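Local coordinates for protein 4-hydroxy-tetrahydrodipicolinate synthase (Thermotoga maritima, PDB 1O5K) that probably catalyses the condensation of pyruvate with aspartate beta-semialdehyde to 4-hydroxy-tetrahydrodipicolinate, a step of lysine biosynthesis, as a homotetramer, at residues Q228-L232 with V247-L251; R37-Y41 with L271-F276. All coordinates share one frame; numbering follows the deposited sequence.

Contact 1 of 2, residues Q228-L232 with V247-L251; sequences QMVEL and VHRKL
Val247 sets its two methyl groups among three residues of the neighbouring helix, forming one of two apolar groups between 228-232 and 247-251. A chi1 of 177° turns CG1 to the backbone of Gln228 and to Leu232, and CG2 to Glu231. CG1 lies 3.4 Å from the backbone O of Gln228 and 3.7 Å from CB of Leu232, while CG2 lies against CG and the carboxylate carbon CD of Glu231, each 3.7 Å away. The Gln228 oxygen that CG1 touches already accepts the helical bond from Leu232 N, so the methyl group rests against a carbonyl that is engaged within its own helix.

A second apolar group gathers round Leu251. Its CD2 approaches CB of Gln228 at 3.9 Å, and CD1 meets SD of Met229 at 3.7 Å, the two side chains crossing at a slant. Met229 reaches this position although its side chain starts off away from the partner helix: the bend at chi2 brings SD back to Leu251. Met229 also packs on Val217 and Ser219 of strand 216-219 in the barrel wall.

Separately, Leu232 runs alongside His248, pointing the same way, and its CD1 touches His248 CA at 3.8 Å.

The polar ends of His248 and Arg249 lead to another chain: Asp183 of the second subunit accepts a hydrogen bond from His248 NE2 and forms a salt bridge with Arg249.

The two segments run roughly antiparallel, at 149°, with their axes 9.7 Å apart at closest approach. No hydrogen bond joins them, though just outside, Leu232 O is bonded to Ser244 OG of helix 241-257. Within the segments the contact therefore depends on the fit of side chains, while His248 and Arg249 tie the second helix to the assembly.

Contact 2 of 2, residues R37-Y41 with L271-F276; sequences RLVRY and LNLMGF
In Tyr41 a chi1 of -178° carries CG to the side opposite the backbone nitrogen, whereas Phe276 holds its CG opposite the carbonyl carbon, and these two settings swing the rings together between helix 32-44 and the turn after helix 265-273. CZ of Phe276 sits over the middle of one face of the tyrosine ring, 3.6 Å from Tyr41 CG. The planes meet at 39° with centroids 4.7 Å apart, an oblique pairing in which the phenylalanine leads with its far corner. Leu38 CD1 lies over a face of the Phe276 ring and also meets Leu271 CD2 at 3.9 Å, the two leucines crossing at about a right angle. At the other end of the tyrosine, Met274 CE approaches Tyr41 OH at 3.8 Å; that hydroxyl is hydrogen-bonded to the backbone O of Val224.

The chain reaches Phe276 through a Schellman motif, the C-terminal close of a helix: Gly275 takes positive phi, Phe276 N bonds back to Leu271 O, and Gly275 N to Asn272 O. In this TIM-barrel protein the motif turns the chain out of helix 265-273 and delivers the aromatic ring to helix 32-44, more than two hundred residues earlier in the sequence.

Arg37 supplies the polar link. Its side chain bends at chi3, and NH2 donates to Phe276 O at 3.2 Å, with an N-H...O angle of 150°. The donor stands above the carbonyl plane, and the oxygen is tilted from the guanidinium plane. Ser34 OG makes a further, weak hydrogen bond to the same carbonyl oxygen.

In the fold
Contact 1 and contact 2 illustrate how a TIM-barrel enzyme joins outer helices of the barrel to the helices that follow it. Their centres are 19 Å apart and their nearest atoms about 6 Å, with no direct touch. Helices 241-257 and 265-273 are consecutive, so one run of chain supplies the second segment of both contacts. Neither touches the pyruvate site: Leu271 of contact 2 is about 7 Å from Thr56 and Met229 of contact 1 about 9 Å from Ile218, side chain to side chain. Both Thr56 and Ile218 are predicted to bind pyruvate, which is seen joined to Lys173 as a Schiff base. Contact 1 adjoins a second subunit, whereas no other chain touches contact 2.

Contact 1 of 2, residues Q228-L232 with V247-L251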
loop_
_atom_site.group_PDB
_atom_site.type_symbol
_atom_site.label_atom_id
_atom_site.label_comp_id
_atom_site.label_asym_id
_atom_site.label_seq_id
_atom_site.Cartn_x
_atom_site.Cartn_y
_atom_site.Cartn_z
ATOM N N GLN A 228 4.759 -29.233 -16.565
ATOM C CA GLN A 228 5.456 -27.955 -16.802
ATOM C C GLN A 228 5.992 -27.369 -15.513
ATOM O O GLN A 228 7.161 -26.912 -15.452
ATOM C CB GLN A 228 4.526 -26.970 -17.541
ATOM C CG GLN A 228 4.183 -27.429 -18.936
ATOM C CD GLN A 228 3.237 -28.642 -19.037
ATOM O OE1 GLN A 228 2.310 -28.828 -18.227
ATOM N NE2 GLN A 228 3.473 -29.470 -20.062
ATOM N N MET A 229 5.193 -27.397 -14.436
ATOM C CA MET A 229 5.740 -26.943 -13.140
ATOM C C MET A 229 6.861 -27.835 -12.629
ATOM O O MET A 229 7.856 -27.362 -12.071
ATOM C CB MET A 229 4.635 -26.872 -12.082
ATOM C CG MET A 229 3.662 -25.781 -12.311
ATOM S SD MET A 229 4.434 -24.085 -12.262
ATOM C CE MET A 229 4.942 -23.833 -10.627
ATOM N N VAL A 230 6.752 -29.127 -12.872
ATOM C CA VAL A 230 7.824 -30.045 -12.494
ATOM C C VAL A 230 9.087 -29.720 -13.249
ATOM O O VAL A 230 10.156 -29.734 -12.677
ATOM C CB VAL A 230 7.392 -31.521 -12.736
ATOM C CG1 VAL A 230 8.549 -32.490 -12.663
ATOM C CG2 VAL A 230 6.363 -31.900 -11.731
ATOM N N GLU A 231 8.964 -29.479 -14.558
ATOM C CA GLU A 231 10.092 -29.103 -15.407
ATOM C C GLU A 231 10.763 -27.807 -14.950
ATOM O O GLU A 231 11.960 -27.704 -15.036
ATOM C CB GLU A 231 9.615 -28.968 -16.859
ATOM C CG GLU A 231 10.623 -28.464 -17.870
ATOM C CD GLU A 231 10.027 -28.252 -19.278
ATOM O OE1 GLU A 231 10.830 -28.256 -20.258
ATOM O OE2 GLU A 231 8.774 -28.039 -19.406
ATOM N N LEU A 232 9.987 -26.832 -14.520
ATOM C CA LEU A 232 10.547 -25.584 -14.037
ATOM C C LEU A 232 11.522 -25.860 -12.906
ATOM O O LEU A 232 12.637 -25.351 -12.917
ATOM C CB LEU A 232 9.432 -24.618 -13.624
ATOM C CG LEU A 232 9.772 -23.178 -13.202
ATOM C CD1 LEU A 232 8.526 -22.320 -13.220
ATOM C CD2 LEU A 232 10.412 -23.126 -11.817
ATOM N N VAL A 247 10.849 -21.818 -18.844
ATOM C CA VAL A 247 9.586 -22.478 -18.455
ATOM C C VAL A 247 8.711 -21.497 -17.698
ATOM O O VAL A 247 7.511 -21.395 -17.901
ATOM C CB VAL A 247 9.812 -23.743 -17.574
ATOM C CG1 VAL A 247 8.474 -24.313 -17.145
ATOM C CG2 VAL A 247 10.651 -24.777 -18.309
ATOM N N HIS A 248 9.317 -20.794 -16.752
ATOM C CA HIS A 248 8.633 -19.774 -15.975
ATOM C C HIS A 248 7.964 -18.736 -16.890
ATOM O O HIS A 248 6.787 -18.351 -16.723
ATOM C CB HIS A 248 9.647 -19.113 -15.053
ATOM C CG HIS A 248 9.242 -17.764 -14.538
ATOM N ND1 HIS A 248 8.391 -17.607 -13.457
ATOM C CD2 HIS A 248 9.634 -16.518 -14.898
ATOM C CE1 HIS A 248 8.269 -16.310 -13.195
ATOM N NE2 HIS A 248 8.989 -15.634 -14.079
ATOM N N ARG A 249 8.711 -18.278 -17.863
ATOM C CA ARG A 249 8.196 -17.275 -18.788
ATOM C C ARG A 249 7.057 -17.819 -19.637
ATOM O O ARG A 249 6.053 -17.146 -19.846
ATOM C CB ARG A 249 9.327 -16.725 -19.659
ATOM C CG ARG A 249 10.430 -15.960 -18.817
ATOM C CD ARG A 249 9.982 -14.602 -18.376
ATOM N NE ARG A 249 10.845 -13.879 -17.413
ATOM C CZ ARG A 249 12.041 -13.364 -17.709
ATOM N NH1 ARG A 249 12.624 -13.568 -18.903
ATOM N NH2 ARG A 249 12.695 -12.673 -16.788
ATOM N N LYS A 250 7.175 -19.052 -20.089
ATOM C CA LYS A 250 6.102 -19.643 -20.943
ATOM C C LYS A 250 4.793 -19.878 -20.193
ATOM O O LYS A 250 3.704 -19.811 -20.785
ATOM C CB LYS A 250 6.595 -20.914 -21.571
ATOM C CG LYS A 250 7.554 -20.661 -22.724
ATOM C CD LYS A 250 8.013 -21.972 -23.348
ATOM C CE LYS A 250 9.123 -21.713 -24.371
ATOM N NZ LYS A 250 9.587 -22.949 -25.076
ATOM N N LEU A 251 4.922 -20.134 -18.885
ATOM C CA LEU A 251 3.813 -20.393 -17.982
ATOM C C LEU A 251 3.173 -19.136 -17.432
ATOM O O LEU A 251 2.062 -19.182 -16.883
ATOM C CB LEU A 251 4.260 -21.221 -16.785
ATOM C CG LEU A 251 4.467 -22.680 -17.076
ATOM C CD1 LEU A 251 4.983 -23.392 -15.845
ATOM C CD2 LEU A 251 3.171 -23.315 -17.571
#

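Contact 2 of 2, residues R37-Y41 with L271-F276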
loop_
_atom_site.group_PDB
_atom_site.type_symbol
_atom_site.label_atom_id
_atom_site.label_comp_id
_atom_site.label_asym_id
_atom_site.label_seq_id
_atom_site.Cartn_x
_atom_site.Cartn_y
_atom_site.Cartn_z
ATOM N N ARG A 37 -9.326 -39.123 -10.747
ATOM C CA ARG A 37 -8.777 -38.803 -12.078
ATOM C C ARG A 37 -7.704 -37.715 -12.010
ATOM O O ARG A 37 -6.692 -37.767 -12.729
ATOM C CB ARG A 37 -9.864 -38.303 -13.052
ATOM C CG ARG A 37 -10.777 -39.349 -13.610
ATOM C CD ARG A 37 -11.565 -38.886 -14.896
ATOM N NE ARG A 37 -12.494 -37.764 -14.671
ATOM C CZ ARG A 37 -13.801 -37.894 -14.394
ATOM N NH1 ARG A 37 -14.367 -39.101 -14.303
ATOM N NH2 ARG A 37 -14.560 -36.814 -14.207
ATOM N N LEU A 38 -7.959 -36.717 -11.182
ATOM C CA LEU A 38 -7.035 -35.612 -10.999
ATOM C C LEU A 38 -5.765 -36.081 -10.277
ATOM O O LEU A 38 -4.669 -35.704 -10.680
ATOM C CB LEU A 38 -7.710 -34.452 -10.263
ATOM C CG LEU A 38 -6.899 -33.176 -10.214
ATOM C CD1 LEU A 38 -6.465 -32.763 -11.642
ATOM C CD2 LEU A 38 -7.649 -32.028 -9.494
ATOM N N VAL A 39 -5.916 -36.900 -9.234
ATOM C CA VAL A 39 -4.743 -37.425 -8.505
ATOM C C VAL A 39 -3.897 -38.240 -9.489
ATOM O O VAL A 39 -2.710 -38.041 -9.562
ATOM C CB VAL A 39 -5.147 -38.260 -7.300
ATOM C CG1 VAL A 39 -3.934 -38.980 -6.660
ATOM C CG2 VAL A 39 -5.876 -37.371 -6.272
ATOM N N ARG A 40 -4.527 -39.090 -10.300
ATOM C CA ARG A 40 -3.765 -39.902 -11.255
ATOM C C ARG A 40 -2.978 -39.030 -12.273
ATOM O O ARG A 40 -1.812 -39.304 -12.578
ATOM C CB ARG A 40 -4.660 -40.919 -11.949
ATOM C CG ARG A 40 -5.187 -41.974 -10.973
ATOM C CD ARG A 40 -6.043 -43.093 -11.626
ATOM N NE ARG A 40 -6.586 -43.923 -10.547
ATOM C CZ ARG A 40 -5.870 -44.792 -9.824
ATOM N NH1 ARG A 40 -4.579 -45.005 -10.089
ATOM N NH2 ARG A 40 -6.444 -45.471 -8.834
ATOM N N TYR A 41 -3.589 -37.950 -12.727
ATOM C CA TYR A 41 -2.900 -36.950 -13.575
ATOM C C TYR A 41 -1.680 -36.330 -12.923
ATOM O O TYR A 41 -0.677 -36.115 -13.584
ATOM C CB TYR A 41 -3.938 -35.886 -13.955
ATOM C CG TYR A 41 -3.524 -34.750 -14.878
ATOM C CD1 TYR A 41 -3.026 -34.999 -16.152
ATOM C CD2 TYR A 41 -3.756 -33.421 -14.514
ATOM C CE1 TYR A 41 -2.718 -33.958 -17.008
ATOM C CE2 TYR A 41 -3.442 -32.366 -15.382
ATOM C CZ TYR A 41 -2.949 -32.628 -16.619
ATOM O OH TYR A 41 -2.672 -31.560 -17.477
ATOM N N LEU A 271 -10.030 -26.664 -14.914
ATOM C CA LEU A 271 -10.183 -28.131 -14.813
ATOM C C LEU A 271 -11.466 -28.603 -15.485
ATOM O O LEU A 271 -11.505 -29.673 -16.162
ATOM C CB LEU A 271 -10.118 -28.552 -13.355
ATOM C CG LEU A 271 -8.663 -28.456 -12.817
ATOM C CD1 LEU A 271 -8.713 -28.547 -11.311
ATOM C CD2 LEU A 271 -7.819 -29.544 -13.359
ATOM N N ASN A 272 -12.512 -27.811 -15.363
ATOM C CA ASN A 272 -13.750 -28.160 -16.069
ATOM C C ASN A 272 -13.612 -28.090 -17.610
ATOM O O ASN A 272 -14.081 -28.999 -18.366
ATOM C CB ASN A 272 -14.885 -27.250 -15.594
ATOM C CG ASN A 272 -16.186 -27.502 -16.319
ATOM O OD1 ASN A 272 -16.673 -26.631 -17.022
ATOM N ND2 ASN A 272 -16.777 -28.685 -16.130
ATOM N N LEU A 273 -12.997 -27.018 -18.103
ATOM C CA LEU A 273 -12.763 -26.891 -19.543
ATOM C C LEU A 273 -11.985 -28.117 -20.035
ATOM O O LEU A 273 -12.247 -28.642 -21.101
ATOM C CB LEU A 273 -11.981 -25.618 -19.856
ATOM C CG LEU A 273 -12.746 -24.306 -19.775
ATOM C CD1 LEU A 273 -11.789 -23.121 -19.837
ATOM C CD2 LEU A 273 -13.771 -24.169 -20.872
ATOM N N MET A 274 -11.054 -28.589 -19.207
ATOM C CA MET A 274 -10.219 -29.714 -19.563
ATOM C C MET A 274 -10.932 -31.064 -19.404
ATOM O O MET A 274 -10.384 -32.071 -19.789
ATOM C CB MET A 274 -8.910 -29.691 -18.756
ATOM C CG MET A 274 -8.016 -28.557 -19.216
ATOM S SD MET A 274 -6.637 -28.267 -18.042
ATOM C CE MET A 274 -5.575 -29.440 -18.672
ATOM N N GLY A 275 -12.106 -31.090 -18.780
ATOM C CA GLY A 275 -12.888 -32.335 -18.687
ATOM C C GLY A 275 -12.660 -33.132 -17.419
ATOM O O GLY A 275 -13.096 -34.249 -17.320
ATOM N N PHE A 276 -12.051 -32.536 -16.403
ATOM C CA PHE A 276 -11.693 -33.276 -15.186
ATOM C C PHE A 276 -12.759 -33.227 -14.089
ATOM O O PHE A 276 -12.945 -34.225 -13.382
ATOM C CB PHE A 276 -10.400 -32.760 -14.586
ATOM C CG PHE A 276 -9.162 -33.291 -15.208
ATOM C CD1 PHE A 276 -8.387 -32.487 -16.027
ATOM C CD2 PHE A 276 -8.721 -34.570 -14.926
ATOM C CE1 PHE A 276 -7.221 -32.965 -16.584
ATOM C CE2 PHE A 276 -7.548 -35.052 -15.495
ATOM C CZ PHE A 276 -6.805 -34.241 -16.320
#